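Local coordinates for serine racemase (PDB 4ECL), which belongs to the alanine racemase family, whose fold joins an N-terminal TIM barrel to a C-terminal domain built mainly of beta strands, at residues A[7-12]-A[366-371]; A[245-250]-A[334-339]; A[296-301]-A[342-347]. One frame throughout, in Å; residues are numbered along the deposited sequence.

Contact 1 (A[7-12]-A[366-371]); sequences AYLEIN and HRLNII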
loop_
_atom_site.group_PDB
_atom_site.type_symbol
_atom_site.label_atom_id
_atom_site.label_comp_id
_atom_site.label_asym_id
_atom_site.label_seq_id
_atom_site.Cartn_x
_atom_site.Cartn_y
_atom_site.Cartn_z
ATOM N N ALA A 7 -6.864 4.448 13.481
ATOM C CA ALA A 7 -5.519 3.915 13.315
ATOM C C ALA A 7 -4.667 5.022 12.755
ATOM O O ALA A 7 -5.120 5.790 11.908
ATOM C CB ALA A 7 -5.519 2.713 12.378
ATOM N N TYR A 8 -3.427 5.109 13.220
ATOM C CA TYR A 8 -2.598 6.241 12.855
ATOM C C TYR A 8 -1.127 5.939 13.017
ATOM O O TYR A 8 -0.750 4.987 13.711
ATOM C CB TYR A 8 -2.985 7.473 13.681
ATOM C CG TYR A 8 -2.956 7.232 15.167
ATOM C CD1 TYR A 8 -4.050 6.680 15.815
ATOM C CD2 TYR A 8 -1.833 7.548 15.925
ATOM C CE1 TYR A 8 -4.042 6.449 17.184
ATOM C CE2 TYR A 8 -1.810 7.320 17.303
ATOM C CZ TYR A 8 -2.921 6.772 17.917
ATOM O OH TYR A 8 -2.928 6.535 19.269
ATOM N N LEU A 9 -0.313 6.739 12.336
ATOM C CA LEU A 9 1.125 6.711 12.494
ATOM C C LEU A 9 1.522 7.873 13.380
ATOM O O LEU A 9 0.961 8.966 13.278
ATOM C CB LEU A 9 1.832 6.845 11.147
ATOM C CG LEU A 9 1.657 5.689 10.161
ATOM C CD1 LEU A 9 2.130 6.101 8.783
ATOM C CD2 LEU A 9 2.412 4.463 10.643
ATOM N N GLU A 10 2.498 7.623 14.244
ATOM C CA GLU A 10 3.012 8.640 15.138
ATOM C C GLU A 10 4.464 8.842 14.753
ATOM O O GLU A 10 5.237 7.885 14.696
ATOM C CB GLU A 10 2.884 8.178 16.599
ATOM C CG GLU A 10 1.779 8.858 17.374
ATOM C CD GLU A 10 1.812 8.534 18.869
ATOM O OE1 GLU A 10 0.727 8.390 19.468
ATOM O OE2 GLU A 10 2.922 8.429 19.436
ATOM N N ILE A 11 4.815 10.082 14.426
ATOM C CA ILE A 11 6.150 10.419 13.931
ATOM C C ILE A 11 6.940 11.149 15.015
ATOM O O ILE A 11 6.600 12.280 15.386
ATOM C CB ILE A 11 6.060 11.318 12.685
ATOM C CG1 ILE A 11 5.256 10.628 11.588
ATOM C CG2 ILE A 11 7.444 11.651 12.159
ATOM C CD1 ILE A 11 5.831 9.291 11.173
ATOM N N ASN A 12 7.981 10.498 15.536
ATOM C CA ASN A 12 8.766 11.094 16.613
ATOM C C ASN A 12 9.800 12.063 16.033
ATOM O O ASN A 12 10.907 11.659 15.640
ATOM C CB ASN A 12 9.442 10.019 17.472
ATOM C CG ASN A 12 10.102 10.603 18.737
ATOM O OD1 ASN A 12 10.531 11.754 18.748
ATOM N ND2 ASN A 12 10.163 9.808 19.804
ATOM N N HIS A 366 -2.355 4.821 2.683
ATOM C CA HIS A 366 -2.687 6.243 2.621
ATOM C C HIS A 366 -3.824 6.623 3.562
ATOM O O HIS A 366 -3.976 7.796 3.903
ATOM C CB HIS A 366 -3.055 6.652 1.186
ATOM C CG HIS A 366 -3.279 8.122 1.022
ATOM N ND1 HIS A 366 -4.515 8.660 0.730
ATOM C CD2 HIS A 366 -2.431 9.171 1.137
ATOM C CE1 HIS A 366 -4.414 9.975 0.662
ATOM N NE2 HIS A 366 -3.161 10.312 0.907
ATOM N N ARG A 367 -4.626 5.634 3.965
ATOM C CA ARG A 367 -5.780 5.852 4.844
ATOM C C ARG A 367 -5.379 6.190 6.286
ATOM O O ARG A 367 -6.155 6.803 7.026
ATOM C CB ARG A 367 -6.702 4.615 4.817
ATOM C CG ARG A 367 -8.061 4.776 5.477
ATOM C CD ARG A 367 -9.048 3.651 5.065
ATOM N NE ARG A 367 -8.591 2.323 5.483
ATOM C CZ ARG A 367 -9.217 1.184 5.198
ATOM N NH1 ARG A 367 -10.346 1.195 4.495
ATOM N NH2 ARG A 367 -8.716 0.029 5.626
ATOM N N LEU A 368 -4.175 5.790 6.687
ATOM C CA LEU A 368 -3.694 6.019 8.056
ATOM C C LEU A 368 -3.487 7.497 8.318
ATOM O O LEU A 368 -2.871 8.183 7.512
ATOM C CB LEU A 368 -2.364 5.291 8.275
ATOM C CG LEU A 368 -2.394 3.762 8.307
ATOM C CD1 LEU A 368 -0.984 3.186 8.341
ATOM C CD2 LEU A 368 -3.199 3.307 9.516
ATOM N N ASN A 369 -3.965 7.994 9.460
ATOM C CA ASN A 369 -3.694 9.381 9.812
ATOM C C ASN A 369 -2.269 9.516 10.326
ATOM O O ASN A 369 -1.711 8.572 10.875
ATOM C CB ASN A 369 -4.704 9.909 10.829
ATOM C CG ASN A 369 -6.092 10.078 10.229
ATOM O OD1 ASN A 369 -7.030 9.348 10.569
ATOM N ND2 ASN A 369 -6.225 11.041 9.321
ATOM N N ILE A 370 -1.669 10.681 10.125
ATOM C CA ILE A 370 -0.290 10.892 10.570
ATOM C C ILE A 370 -0.193 11.997 11.611
ATOM O O ILE A 370 -0.631 13.123 11.377
ATOM C CB ILE A 370 0.656 11.186 9.392
ATOM C CG1 ILE A 370 0.605 10.029 8.391
ATOM C CG2 ILE A 370 2.063 11.408 9.896
ATOM C CD1 ILE A 370 1.677 10.081 7.338
ATOM N N ILE A 371 0.368 11.657 12.766
ATOM C CA ILE A 371 0.496 12.598 13.870
ATOM C C ILE A 371 1.953 12.789 14.316
ATOM O O ILE A 371 2.683 11.817 14.522
ATOM C CB ILE A 371 -0.366 12.155 15.075
ATOM C CG1 ILE A 371 -1.834 12.515 14.841
ATOM C CG2 ILE A 371 0.093 12.814 16.348
ATOM C CD1 ILE A 371 -2.622 11.434 14.156
HETATM O O HOH W 1 -6.949 5.663 9.867
#
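The Y8 ring meets I371 obliquely through CD1 of the isoleucine. At its edge, and in the plane of the ring, lies CG of E10 from the same strand. Y8 CG sits between its own backbone N and carbonyl carbon (chi1 54°), a torsion that leads the ring away from 366-371. The touching is therefore left mostly to Y8 CB, 4.0 Å from I371 CD1 and 4.1 Å from N369 CB. Y8, E10, N369 and I371 share this face of the sheet. The carboxylate of E10 turns to R373, with which it forms a salt bridge.

L9 and I370 occupy the other face. L9 CG packs on L368 CD1, and these two leucine side chains run at about a right angle to each other. L368 CD2 also reaches the CB of A7. I370 CG2 lies 3.7 Å from I11 CG1.

Strands 7-11 and 369-371 run parallel, their axes 29° apart. The pairing sets the first strand of the chain beside the last, in the mixed sheet of the beta-rich domain, with strand 245-257 on the other side of 7-11. L9 is gripped through both backbone polar atoms. Its N donates to N369 O at 2.7 Å, and its O accepts from I371 N at 2.8 Å. I11 N then donates to I371 O, also at 2.8 Å. The bond at the start is weak, with N369 N 3.5 Å from A7 O. A water donates to that same A7 O at 2.7 Å and to R367 O, linking the two segments where they begin to part. This chemistry implies a firm main-chain pairing from L9 to I11 and a looser, water-bridged start at A7.

Contact 2 (A[245-250]-A[334-339]); sequences LSLKAK and TLIGKD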
loop_
_atom_site.group_PDB
_atom_site.type_symbol
_atom_site.label_atom_id
_atom_site.label_comp_id
_atom_site.label_asym_id
_atom_site.label_seq_id
_atom_site.Cartn_x
_atom_site.Cartn_y
_atom_site.Cartn_z
ATOM N N LEU A 245 9.103 6.166 13.456
ATOM C CA LEU A 245 7.701 5.827 13.212
ATOM C C LEU A 245 7.094 4.875 14.232
ATOM O O LEU A 245 7.688 3.853 14.577
ATOM C CB LEU A 245 7.541 5.235 11.805
ATOM C CG LEU A 245 6.146 4.816 11.326
ATOM C CD1 LEU A 245 6.027 5.020 9.821
ATOM C CD2 LEU A 245 5.848 3.353 11.685
ATOM N N SER A 246 5.882 5.192 14.679
ATOM C CA SER A 246 5.063 4.224 15.393
ATOM C C SER A 246 3.753 4.012 14.659
ATOM O O SER A 246 3.243 4.938 14.033
ATOM C CB SER A 246 4.762 4.708 16.810
ATOM O OG SER A 246 5.900 4.560 17.622
ATOM N N LEU A 247 3.214 2.799 14.751
ATOM C CA LEU A 247 1.894 2.473 14.192
ATOM C C LEU A 247 0.914 2.061 15.296
ATOM O O LEU A 247 1.175 1.117 16.055
ATOM C CB LEU A 247 2.008 1.355 13.164
ATOM C CG LEU A 247 0.703 0.821 12.545
ATOM C CD1 LEU A 247 -0.016 1.890 11.739
ATOM C CD2 LEU A 247 0.981 -0.411 11.701
ATOM N N LYS A 248 -0.221 2.757 15.367
ATOM C CA LYS A 248 -1.136 2.625 16.506
ATOM C C LYS A 248 -2.571 2.397 16.047
ATOM O O LYS A 248 -2.948 2.794 14.945
ATOM C CB LYS A 248 -1.121 3.895 17.351
ATOM C CG LYS A 248 0.245 4.393 17.754
ATOM C CD LYS A 248 0.732 3.741 19.021
ATOM C CE LYS A 248 1.961 4.471 19.532
ATOM N NZ LYS A 248 2.433 3.963 20.842
ATOM N N ALA A 249 -3.374 1.777 16.908
ATOM C CA ALA A 249 -4.800 1.594 16.624
ATOM C C ALA A 249 -5.586 1.405 17.919
ATOM O O ALA A 249 -5.096 0.767 18.854
ATOM C CB ALA A 249 -5.020 0.413 15.672
ATOM N N LYS A 250 -6.792 1.970 17.974
ATOM C CA LYS A 250 -7.631 1.892 19.174
ATOM C C LYS A 250 -8.679 0.786 19.129
ATOM O O LYS A 250 -9.422 0.675 18.153
ATOM C CB LYS A 250 -8.291 3.247 19.456
ATOM C CG LYS A 250 -7.300 4.240 20.078
ATOM C CD LYS A 250 -7.848 5.651 20.111
ATOM C CE LYS A 250 -6.804 6.627 20.632
ATOM N NZ LYS A 250 -7.348 8.010 20.703
ATOM N N THR A 334 -0.276 -0.805 20.099
ATOM C CA THR A 334 0.931 -0.410 19.387
ATOM C C THR A 334 1.358 -1.568 18.487
ATOM O O THR A 334 1.740 -2.631 18.979
ATOM C CB THR A 334 2.035 -0.044 20.398
ATOM O OG1 THR A 334 1.632 1.131 21.108
ATOM C CG2 THR A 334 3.359 0.232 19.707
ATOM N N LEU A 335 1.245 -1.383 17.176
ATOM C CA LEU A 335 1.601 -2.439 16.232
ATOM C C LEU A 335 3.062 -2.315 15.817
ATOM O O LEU A 335 3.714 -3.298 15.448
ATOM C CB LEU A 335 0.692 -2.400 14.995
ATOM C CG LEU A 335 -0.797 -2.651 15.244
ATOM C CD1 LEU A 335 -1.527 -1.368 15.670
ATOM C CD2 LEU A 335 -1.463 -3.274 14.021
ATOM N N ILE A 336 3.559 -1.088 15.862
ATOM C CA ILE A 336 4.972 -0.811 15.655
ATOM C C ILE A 336 5.299 0.292 16.633
ATOM O O ILE A 336 4.614 1.319 16.642
ATOM C CB ILE A 336 5.269 -0.287 14.230
ATOM C CG1 ILE A 336 5.030 -1.369 13.176
ATOM C CG2 ILE A 336 6.718 0.208 14.136
ATOM C CD1 ILE A 336 5.183 -0.871 11.743
ATOM N N GLY A 337 6.321 0.085 17.463
ATOM C CA GLY A 337 6.696 1.079 18.452
ATOM C C GLY A 337 6.858 0.551 19.873
ATOM O O GLY A 337 6.972 -0.658 20.091
ATOM N N LYS A 338 6.870 1.468 20.840
ATOM C CA LYS A 338 7.110 1.126 22.250
ATOM C C LYS A 338 5.868 1.306 23.103
ATOM O O LYS A 338 5.062 2.209 22.872
ATOM C CB LYS A 338 8.208 2.005 22.863
ATOM C CG LYS A 338 9.564 1.919 22.220
ATOM C CD LYS A 338 10.557 2.810 22.975
ATOM C CE LYS A 338 11.804 3.143 22.137
ATOM N NZ LYS A 338 11.500 4.028 20.967
ATOM N N ASP A 339 5.744 0.450 24.112
ATOM C CA ASP A 339 4.665 0.532 25.078
ATOM C C ASP A 339 5.144 -0.142 26.349
ATOM O O ASP A 339 5.534 -1.313 26.332
ATOM C CB ASP A 339 3.416 -0.158 24.541
ATOM C CG ASP A 339 2.215 0.004 25.458
ATOM O OD1 ASP A 339 2.246 0.892 26.343
ATOM O OD2 ASP A 339 1.235 -0.754 25.280
HETATM O O HOH W 2 7.517 3.725 19.991
#
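L335 and I336 both face L247, the arrangement of a classic beta bulge. It interrupts the antiparallel pairing of 245-250 with 334-339 in the beta-rich C-terminal domain. The register slips by one residue between the L247–I336 and K248–T334 pairs. L335 has helix-like backbone angles, which fit the first bulge position.

The L247 side chain starts over I336, with the two CB atoms 3.8 Å apart. Its CG is anti to the backbone N (chi1 176°), and CD2 comes 3.9 Å from L335 CB. The L247 and L335 side chains thus run at a slant to one another rather than in line. The L335 side chain also reaches A249, its CD1 3.9 Å from A249 CB. On the other flank, I336 CG2 reaches L245 CD2 at 4.1 Å. L9 and L368 also pack on L247, so this apolar patch continues into the neighbouring strand pair.

Two N-H groups converge on L247 O. L335 N is 2.7 Å from L247 O and lies nearly in line with its C=O bond. I336 N, at 3.3 Å from the same L247 O, uses a lone pair in the carbonyl plane. The doubled grip is what the extra residue of the bulge allows. L247 N donates in return to I336 O. The chain turns a corner over L335, I336 and G337. At the backbone angles of G337 a CB would press on the carbonyl O of I336, so glycine fits there.

The opposite face of the sheet carries K248 and T334, which lie side by side and point the same way. The lysine chain bends at chi2 (-86°), bringing its end across to the threonine. There K248 NZ donates a hydrogen bond to T334 OG1 at 3.0 Å.

Contact 3 (A[296-301]-A[342-347]); sequences NSYVLI and EEITAP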
loop_
_atom_site.group_PDB
_atom_site.type_symbol
_atom_site.label_atom_id
_atom_site.label_comp_id
_atom_site.label_asym_id
_atom_site.label_seq_id
_atom_site.Cartn_x
_atom_site.Cartn_y
_atom_site.Cartn_z
ATOM N N ASN A 296 1.460 -14.639 13.579
ATOM C CA ASN A 296 2.699 -14.225 12.929
ATOM C C ASN A 296 3.179 -12.845 13.372
ATOM O O ASN A 296 4.225 -12.364 12.928
ATOM C CB ASN A 296 2.583 -14.338 11.412
ATOM C CG ASN A 296 2.709 -15.765 10.947
ATOM O OD1 ASN A 296 3.546 -16.511 11.454
ATOM N ND2 ASN A 296 1.865 -16.165 10.001
ATOM N N SER A 297 2.404 -12.226 14.257
ATOM C CA SER A 297 2.847 -11.066 15.013
ATOM C C SER A 297 1.938 -10.883 16.233
ATOM O O SER A 297 0.936 -11.588 16.399
ATOM C CB SER A 297 2.860 -9.798 14.150
ATOM O OG SER A 297 3.824 -8.857 14.637
ATOM N N TYR A 298 2.304 -9.941 17.089
ATOM C CA TYR A 298 1.484 -9.586 18.229
ATOM C C TYR A 298 1.412 -8.069 18.270
ATOM O O TYR A 298 2.142 -7.391 17.560
ATOM C CB TYR A 298 2.101 -10.130 19.522
ATOM C CG TYR A 298 3.543 -9.705 19.743
ATOM C CD1 TYR A 298 3.842 -8.479 20.318
ATOM C CD2 TYR A 298 4.602 -10.531 19.371
ATOM C CE1 TYR A 298 5.154 -8.083 20.522
ATOM C CE2 TYR A 298 5.920 -10.141 19.569
ATOM C CZ TYR A 298 6.186 -8.915 20.145
ATOM O OH TYR A 298 7.484 -8.507 20.350
ATOM N N VAL A 299 0.534 -7.520 19.091
ATOM C CA VAL A 299 0.576 -6.084 19.291
ATOM C C VAL A 299 0.841 -5.802 20.760
ATOM O O VAL A 299 0.804 -6.713 21.588
ATOM C CB VAL A 299 -0.721 -5.413 18.836
ATOM C CG1 VAL A 299 -0.975 -5.705 17.352
ATOM C CG2 VAL A 299 -1.896 -5.896 19.677
ATOM N N LEU A 300 1.126 -4.548 21.086
ATOM C CA LEU A 300 1.311 -4.178 22.481
ATOM C C LEU A 300 0.085 -3.428 22.995
ATOM O O LEU A 300 -0.337 -2.416 22.425
ATOM C CB LEU A 300 2.584 -3.353 22.682
ATOM C CG LEU A 300 3.903 -4.019 22.257
ATOM C CD1 LEU A 300 5.101 -3.094 22.508
ATOM C CD2 LEU A 300 4.113 -5.365 22.946
ATOM N N ILE A 301 -0.495 -3.955 24.061
ATOM C CA ILE A 301 -1.603 -3.293 24.735
ATOM C C ILE A 301 -1.317 -3.308 26.231
ATOM O O ILE A 301 -1.013 -4.360 26.799
ATOM C CB ILE A 301 -2.958 -3.966 24.456
ATOM C CG1 ILE A 301 -3.323 -3.839 22.973
ATOM C CG2 ILE A 301 -4.040 -3.318 25.310
ATOM C CD1 ILE A 301 -4.558 -4.634 22.560
ATOM N N GLU A 342 8.090 -2.721 26.760
ATOM C CA GLU A 342 8.053 -3.579 25.577
ATOM C C GLU A 342 8.273 -2.777 24.287
ATOM O O GLU A 342 7.920 -1.601 24.214
ATOM C CB GLU A 342 6.702 -4.308 25.518
ATOM C CG GLU A 342 6.605 -5.545 26.398
ATOM C CD GLU A 342 7.342 -6.751 25.824
ATOM O OE1 GLU A 342 7.735 -6.716 24.634
ATOM O OE2 GLU A 342 7.528 -7.738 26.568
ATOM N N GLU A 343 8.855 -3.410 23.272
ATOM C CA GLU A 343 9.002 -2.768 21.955
ATOM C C GLU A 343 8.893 -3.758 20.802
ATOM O O GLU A 343 9.492 -4.831 20.823
ATOM C CB GLU A 343 10.327 -1.997 21.837
ATOM C CG GLU A 343 10.472 -1.271 20.496
ATOM C CD GLU A 343 11.705 -0.377 20.422
ATOM O OE1 GLU A 343 12.637 -0.539 21.245
ATOM O OE2 GLU A 343 11.733 0.502 19.540
ATOM N N ILE A 344 8.113 -3.389 19.795
ATOM C CA ILE A 344 8.010 -4.174 18.577
ATOM C C ILE A 344 8.495 -3.277 17.439
ATOM O O ILE A 344 7.788 -2.366 17.003
ATOM C CB ILE A 344 6.555 -4.689 18.376
ATOM C CG1 ILE A 344 6.395 -5.406 17.041
ATOM C CG2 ILE A 344 5.541 -3.568 18.523
ATOM C CD1 ILE A 344 6.940 -6.818 17.040
ATOM N N THR A 345 9.729 -3.499 16.997
ATOM C CA THR A 345 10.343 -2.606 16.013
ATOM C C THR A 345 9.919 -2.909 14.579
ATOM O O THR A 345 9.526 -4.038 14.254
ATOM C CB THR A 345 11.875 -2.661 16.080
ATOM O OG1 THR A 345 12.338 -3.878 15.487
ATOM C CG2 THR A 345 12.335 -2.598 17.530
ATOM N N ALA A 346 9.999 -1.893 13.725
ATOM C CA ALA A 346 9.730 -2.085 12.308
ATOM C C ALA A 346 10.556 -3.235 11.717
ATOM O O ALA A 346 10.012 -4.060 11.000
ATOM C CB ALA A 346 9.928 -0.789 11.526
ATOM N N PRO A 347 11.864 -3.315 12.026
ATOM C CA PRO A 347 12.544 -4.491 11.466
ATOM C C PRO A 347 11.995 -5.845 11.935
ATOM O O PRO A 347 11.944 -6.767 11.115
ATOM C CB PRO A 347 14.001 -4.305 11.910
ATOM C CG PRO A 347 14.158 -2.839 12.029
ATOM C CD PRO A 347 12.829 -2.318 12.529
#
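E342 meets L300 through its CB, which lies 3.6 Å from L300 CD1. L300 CD2 touches the same CB, and the two side chains run at about a right angle. The glutamate chain then bends at chi2 (-76°). Its OE1 makes a weak hydrogen bond to Q305, a residue of the next strand, 304-309.

E343 points its CB away from 296-301, and its backbone does the touching. E343 N lies 3.8 Å from L300 CD1, so this one methyl packs along the main chain as well as on side chains.

Strand 342-344 pairs with 338-339 in a small two-stranded antiparallel hairpin. The hairpin lies against strand 298-301 of the larger sheet. The axes of strands 298-301 and 342-344 come no nearer than 7.8 Å, too far for backbone pairing, so side chains fill the contact.

I344 is touched by both L300 and Y298. Its CG2 meets L300 CD1 at 4.0 Å. Its CG1 is anti to the backbone N (chi1 175°), which places CD1 beside the tyrosine ring. I344 CD1 lies 3.8 Å from Y298 CZ and equally close to Y298 OH, approaching the ring obliquely. The Y298 and I344 side chains come from opposite directions.

T345 follows as the N-cap of helix 346-352, its OG1 hydrogen-bonded to M348 N. From this helix M348 packs against Y298 and V349 against I344.

Overall arrangement
The first strand of the chain is 7-11; the chain then runs through the TIM barrel before it enters the beta-rich domain. Contact 1 brings strand 7-11 back together with 369-372 near the C terminus, so it closes a loop around nearly the whole chain. Contacts 2 and 3 are nested inside that loop. Contact 2 joins 245-250 to 334-339, and contact 3 joins 296-301 to 342-347. Their segments alternate along the chain, so these two loops cross. Strand 245-257 lies beside 7-11 and links contact 2 to contact 1. T334 N to L300 O and G337 N to I344 O link contact 2 to contact 3. Contacts 1 and 3 do not touch.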